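Local coordinates for TCR beta chain (Gallus gallus, PDB 6LIR), which pairs with the alpha chain to form the chicken alpha-beta T-cell receptor, which probably recognises peptide antigens presented by MHC molecules, at residues E1-P5 / Y86-S90; E118-F124 / V140-F146. All blocks are in the same frame, centred on the assembly; numbering follows the deposited sequence.

Contact 1: residues E1-P5 / Y86-S90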
loop_
_atom_site.group_PDB
_atom_site.type_symbol
_atom_site.label_atom_id
_atom_site.label_comp_id
_atom_site.label_asym_id
_atom_site.label_seq_id
_atom_site.Cartn_x
_atom_site.Cartn_y
_atom_site.Cartn_z
ATOM N N GLU B 1 -13.650 -2.772 -12.732
ATOM C CA GLU B 1 -13.225 -2.111 -13.958
ATOM C C GLU B 1 -13.172 -0.596 -13.783
ATOM O O GLU B 1 -12.734 0.121 -14.685
ATOM C CB GLU B 1 -14.164 -2.469 -15.116
ATOM C CG GLU B 1 -13.781 -3.736 -15.870
ATOM C CD GLU B 1 -13.809 -3.552 -17.380
ATOM O OE1 GLU B 1 -13.974 -2.401 -17.840
ATOM O OE2 GLU B 1 -13.668 -4.557 -18.111
ATOM N N ILE B 2 -13.627 -0.114 -12.623
ATOM C CA ILE B 2 -13.687 1.323 -12.372
ATOM C C ILE B 2 -12.285 1.916 -12.492
ATOM O O ILE B 2 -11.361 1.534 -11.764
ATOM C CB ILE B 2 -14.335 1.597 -11.007
ATOM C CG1 ILE B 2 -14.385 3.094 -10.708
ATOM C CG2 ILE B 2 -13.643 0.816 -9.889
ATOM C CD1 ILE B 2 -15.429 3.454 -9.674
ATOM N N ASN B 3 -12.115 2.839 -13.440
ATOM C CA ASN B 3 -10.800 3.343 -13.818
ATOM C C ASN B 3 -10.602 4.782 -13.361
ATOM O O ASN B 3 -11.511 5.611 -13.466
ATOM C CB ASN B 3 -10.605 3.258 -15.336
ATOM C CG ASN B 3 -9.311 3.906 -15.795
ATOM O OD1 ASN B 3 -9.322 4.972 -16.407
ATOM N ND2 ASN B 3 -8.189 3.262 -15.499
ATOM N N GLN B 4 -9.388 5.079 -12.898
ATOM C CA GLN B 4 -8.984 6.434 -12.545
ATOM C C GLN B 4 -7.468 6.523 -12.658
ATOM O O GLN B 4 -6.782 5.505 -12.504
ATOM C CB GLN B 4 -9.457 6.815 -11.133
ATOM C CG GLN B 4 -8.783 6.070 -10.005
ATOM C CD GLN B 4 -9.207 6.596 -8.645
ATOM O OE1 GLN B 4 -9.889 5.905 -7.886
ATOM N NE2 GLN B 4 -8.804 7.822 -8.331
ATOM N N PRO B 5 -6.921 7.704 -12.955
ATOM C CA PRO B 5 -5.467 7.826 -13.150
ATOM C C PRO B 5 -4.676 7.348 -11.939
ATOM O O PRO B 5 -5.089 7.519 -10.791
ATOM C CB PRO B 5 -5.267 9.327 -13.390
ATOM C CG PRO B 5 -6.587 9.817 -13.864
ATOM C CD PRO B 5 -7.613 8.987 -13.156
ATOM N N TYR B 86 -6.721 10.342 -4.059
ATOM C CA TYR B 86 -8.112 10.575 -4.418
ATOM C C TYR B 86 -8.723 9.251 -4.838
ATOM O O TYR B 86 -8.139 8.527 -5.651
ATOM C CB TYR B 86 -8.233 11.595 -5.557
ATOM C CG TYR B 86 -7.878 13.012 -5.168
ATOM C CD1 TYR B 86 -6.557 13.389 -4.975
ATOM C CD2 TYR B 86 -8.866 13.974 -4.998
ATOM C CE1 TYR B 86 -6.227 14.682 -4.620
ATOM C CE2 TYR B 86 -8.544 15.274 -4.645
ATOM C CZ TYR B 86 -7.221 15.619 -4.456
ATOM O OH TYR B 86 -6.884 16.905 -4.099
ATOM N N PHE B 87 -9.889 8.935 -4.286
ATOM C CA PHE B 87 -10.569 7.690 -4.601
ATOM C C PHE B 87 -11.918 8.004 -5.223
ATOM O O PHE B 87 -12.711 8.759 -4.652
ATOM C CB PHE B 87 -10.757 6.827 -3.345
ATOM C CG PHE B 87 -9.500 6.134 -2.889
ATOM C CD1 PHE B 87 -9.064 4.980 -3.521
ATOM C CD2 PHE B 87 -8.761 6.630 -1.823
ATOM C CE1 PHE B 87 -7.907 4.334 -3.105
ATOM C CE2 PHE B 87 -7.604 5.985 -1.400
ATOM C CZ PHE B 87 -7.179 4.839 -2.043
ATOM N N CYS B 88 -12.162 7.434 -6.392
ATOM C CA CYS B 88 -13.483 7.424 -6.992
ATOM C C CYS B 88 -14.224 6.169 -6.567
ATOM O O CYS B 88 -13.624 5.100 -6.417
ATOM C CB CYS B 88 -13.413 7.491 -8.513
ATOM S SG CYS B 88 -14.991 7.109 -9.274
ATOM N N ALA B 89 -15.529 6.304 -6.360
ATOM C CA ALA B 89 -16.338 5.177 -5.938
ATOM C C ALA B 89 -17.689 5.255 -6.625
ATOM O O ALA B 89 -18.129 6.324 -7.053
ATOM C CB ALA B 89 -16.515 5.153 -4.413
ATOM N N SER B 90 -18.344 4.102 -6.736
ATOM C CA SER B 90 -19.658 4.037 -7.354
ATOM C C SER B 90 -20.528 3.021 -6.628
ATOM O O SER B 90 -20.037 2.136 -5.926
ATOM C CB SER B 90 -19.554 3.668 -8.838
ATOM O OG SER B 90 -19.508 2.259 -9.001
#

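Contact 2: residues E118-F124 / V140-F146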
loop_
_atom_site.group_PDB
_atom_site.type_symbol
_atom_site.label_atom_id
_atom_site.label_comp_id
_atom_site.label_asym_id
_atom_site.label_seq_id
_atom_site.Cartn_x
_atom_site.Cartn_y
_atom_site.Cartn_z
ATOM N N GLU B 118 13.320 12.059 -12.158
ATOM C CA GLU B 118 13.134 10.635 -12.366
ATOM C C GLU B 118 14.025 9.840 -11.413
ATOM O O GLU B 118 15.088 10.313 -11.003
ATOM C CB GLU B 118 13.439 10.249 -13.812
ATOM C CG GLU B 118 14.858 10.548 -14.270
ATOM C CD GLU B 118 15.072 10.217 -15.737
ATOM O OE1 GLU B 118 15.812 9.250 -16.034
ATOM O OE2 GLU B 118 14.494 10.922 -16.595
ATOM N N PRO B 119 13.608 8.638 -11.036
ATOM C CA PRO B 119 14.434 7.812 -10.155
ATOM C C PRO B 119 15.587 7.162 -10.902
ATOM O O PRO B 119 15.553 6.962 -12.116
ATOM C CB PRO B 119 13.451 6.748 -9.662
ATOM C CG PRO B 119 12.541 6.566 -10.837
ATOM C CD PRO B 119 12.345 7.962 -11.386
ATOM N N ASP B 120 16.615 6.815 -10.136
ATOM C CA ASP B 120 17.597 5.846 -10.587
ATOM C C ASP B 120 17.138 4.487 -10.089
ATOM O O ASP B 120 16.678 4.358 -8.951
ATOM C CB ASP B 120 18.991 6.163 -10.042
ATOM C CG ASP B 120 19.558 7.453 -10.596
ATOM O OD1 ASP B 120 19.961 7.469 -11.780
ATOM O OD2 ASP B 120 19.610 8.450 -9.845
ATOM N N VAL B 121 17.265 3.471 -10.936
ATOM C CA VAL B 121 16.712 2.156 -10.637
ATOM C C VAL B 121 17.799 1.124 -10.881
ATOM O O VAL B 121 18.314 1.013 -11.999
ATOM C CB VAL B 121 15.472 1.838 -11.489
ATOM C CG1 VAL B 121 14.870 0.505 -11.063
ATOM C CG2 VAL B 121 14.436 2.954 -11.385
ATOM N N VAL B 122 18.145 0.374 -9.838
ATOM C CA VAL B 122 19.104 -0.716 -9.938
ATOM C C VAL B 122 18.508 -1.944 -9.270
ATOM O O VAL B 122 17.709 -1.839 -8.333
ATOM C CB VAL B 122 20.464 -0.352 -9.296
ATOM C CG1 VAL B 122 21.041 0.899 -9.943
ATOM C CG2 VAL B 122 20.315 -0.151 -7.794
ATOM N N ILE B 123 18.874 -3.117 -9.777
ATOM C CA ILE B 123 18.646 -4.373 -9.079
ATOM C C ILE B 123 19.984 -4.841 -8.529
ATOM O O ILE B 123 20.991 -4.844 -9.246
ATOM C CB ILE B 123 18.027 -5.435 -10.002
ATOM C CG1 ILE B 123 16.671 -4.952 -10.525
ATOM C CG2 ILE B 123 17.889 -6.761 -9.263
ATOM C CD1 ILE B 123 16.005 -5.925 -11.473
ATOM N N PHE B 124 19.990 -5.264 -7.275
ATOM C CA PHE B 124 21.191 -5.811 -6.673
ATOM C C PHE B 124 21.268 -7.302 -6.959
ATOM O O PHE B 124 20.265 -8.016 -6.872
ATOM C CB PHE B 124 21.216 -5.528 -5.172
ATOM C CG PHE B 124 21.516 -4.092 -4.841
ATOM C CD1 PHE B 124 22.814 -3.679 -4.591
ATOM C CD2 PHE B 124 20.501 -3.152 -4.802
ATOM C CE1 PHE B 124 23.094 -2.358 -4.294
ATOM C CE2 PHE B 124 20.774 -1.825 -4.507
ATOM C CZ PHE B 124 22.072 -1.430 -4.252
ATOM N N VAL B 140 16.832 -7.410 -4.641
ATOM C CA VAL B 140 16.471 -6.100 -4.126
ATOM C C VAL B 140 16.518 -5.108 -5.276
ATOM O O VAL B 140 17.572 -4.886 -5.884
ATOM C CB VAL B 140 17.401 -5.676 -2.982
ATOM C CG1 VAL B 140 16.904 -4.387 -2.356
ATOM C CG2 VAL B 140 17.480 -6.787 -1.942
ATOM N N CYS B 141 15.372 -4.511 -5.568
ATOM C CA CYS B 141 15.279 -3.411 -6.510
ATOM C C CYS B 141 15.230 -2.112 -5.728
ATOM O O CYS B 141 14.405 -1.965 -4.821
ATOM C CB CYS B 141 14.036 -3.562 -7.385
ATOM S SG CYS B 141 13.796 -2.239 -8.566
ATOM N N LEU B 142 16.092 -1.168 -6.084
ATOM C CA LEU B 142 16.141 0.120 -5.408
ATOM C C LEU B 142 15.837 1.228 -6.404
ATOM O O LEU B 142 16.515 1.352 -7.430
ATOM C CB LEU B 142 17.508 0.349 -4.758
ATOM C CG LEU B 142 17.774 1.756 -4.213
ATOM C CD1 LEU B 142 16.912 2.051 -2.993
ATOM C CD2 LEU B 142 19.250 1.949 -3.880
ATOM N N ALA B 143 14.841 2.045 -6.090
ATOM C CA ALA B 143 14.597 3.280 -6.815
ATOM C C ALA B 143 15.027 4.423 -5.912
ATOM O O ALA B 143 14.531 4.549 -4.789
ATOM C CB ALA B 143 13.127 3.413 -7.210
ATOM N N SER B 144 15.952 5.249 -6.397
ATOM C CA SER B 144 16.455 6.359 -5.607
ATOM C C SER B 144 16.655 7.569 -6.504
ATOM O O SER B 144 16.693 7.462 -7.733
ATOM C CB SER B 144 17.774 5.998 -4.912
ATOM O OG SER B 144 18.693 5.438 -5.837
ATOM N N GLY B 145 16.801 8.729 -5.870
ATOM C CA GLY B 145 17.073 9.948 -6.593
ATOM C C GLY B 145 15.854 10.710 -7.060
ATOM O O GLY B 145 16.013 11.732 -7.739
ATOM N N PHE B 146 14.647 10.254 -6.730
ATOM C CA PHE B 146 13.446 10.800 -7.346
ATOM C C PHE B 146 12.742 11.797 -6.431
ATOM O O PHE B 146 12.906 11.794 -5.208
ATOM C CB PHE B 146 12.479 9.679 -7.745
ATOM C CG PHE B 146 12.031 8.808 -6.602
ATOM C CD1 PHE B 146 10.934 9.159 -5.831
ATOM C CD2 PHE B 146 12.688 7.623 -6.316
ATOM C CE1 PHE B 146 10.512 8.356 -4.792
ATOM C CE2 PHE B 146 12.271 6.814 -5.278
ATOM C CZ PHE B 146 11.181 7.182 -4.513
HETATM O O HOH W 1 19.248 3.217 -7.377
#

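Contact 1: residues E1-P5 / Y86-S90
Ile2 reaches over Cys88 with the end of its side chain. Ile2 CD1 lies 3.7 Å from Cys88 SG, the sulfur joined to Cys20 in the disulfide of this immunoglobulin V-set domain. CG1 stands anti to the backbone N (chi1 179°), and its terminal methyl ends against the disulfide. Ile2 CD1 also lies 4.2 Å from Ser90 CB. Two residues on, Gln4 bonds to the strand backbone through both ends of its amide, the usual role of the glutamine near the N terminus of many V domains. Its chain is extended beyond CG, and the amide ends against the backbone of residues 86-88. Cys88 N donates to Gln4 OE1 at 3.1 Å. The bond is almost straight at hydrogen (175°), although the donor sits above the carbonyl plane. The amide has further partners on strand 100-110: Gln4 NE2 bonds to Thr105 OG1, and Gly104 N makes a weak bond to Gln4 OE1. These bonds fix which way round the buried amide lies and tie the N-terminal segment to two strands of the sheet. The second bond to strand 84-91 runs from Gln4 NE2 to Tyr86 O at 2.8 Å; it is bent, 136° at hydrogen.

Contact 2: residues E118-F124 / V140-F146
The Phe124 ring meets strand 140-144 with its edge: Val140 O and Leu142 CB both lie near the ring plane. The closest ring contacts are Phe124 CD2 to Val140 O at 3.6 Å and Phe124 CE2 to Leu142 CB at 3.9 Å. At the other end, the Phe146 ring has Ala143 C of its own segment at its edge, while Pro119 CB, from across the contact, approaches obliquely, 3.5 Å from Phe146 CD2. Between them, strands 120-124 and 140-144 pair antiparallel as the A and B strands of the C1-set immunoglobulin fold. Val122 and Leu142 form a hydrogen-bonded pair: Val122 N donates to Leu142 O at 3.1 Å, and Leu142 N to Val122 O at 2.9 Å. Their side chains run alongside each other from the same face of the sheet. With Phe124 and Val140 they make a face that packs against the TCR alpha chain, where Leu142 touches Trp172 of that chain. Val121, Ile123, Cys141 and Ala143 are on the other face, turned into the domain core; Cys141 is bonded to Cys201. The strand bends at Gly145, whose phi is positive (89°). Here Gly145 and Phe146 together oppose Tyr179 of strand 178-188, a G1 beta bulge. In the core, Val121 has CG1 anti to its own N (chi1 -176°), and Val121 CG1 packs 3.9 Å from Cys141 SG.

Overall arrangement
Contact 1 belongs to the V-set domain and contact 2 to the C1-set domain. They follow one another along the chain and lie on opposite sides of its centre. Their centres are 29 Å apart and their nearest atoms about 17 Å, so they do not touch. Each holds one cysteine of its domain's disulfide. Contact 1 fastens the N-terminal loop to an inner strand of the variable sheet; contact 2 joins an outer strand to its neighbour in the constant sheet. Both reach the TCR alpha chain. In contact 1 this is through Phe87 alone, against Gly40 of that chain, whereas six residues of contact 2 take part.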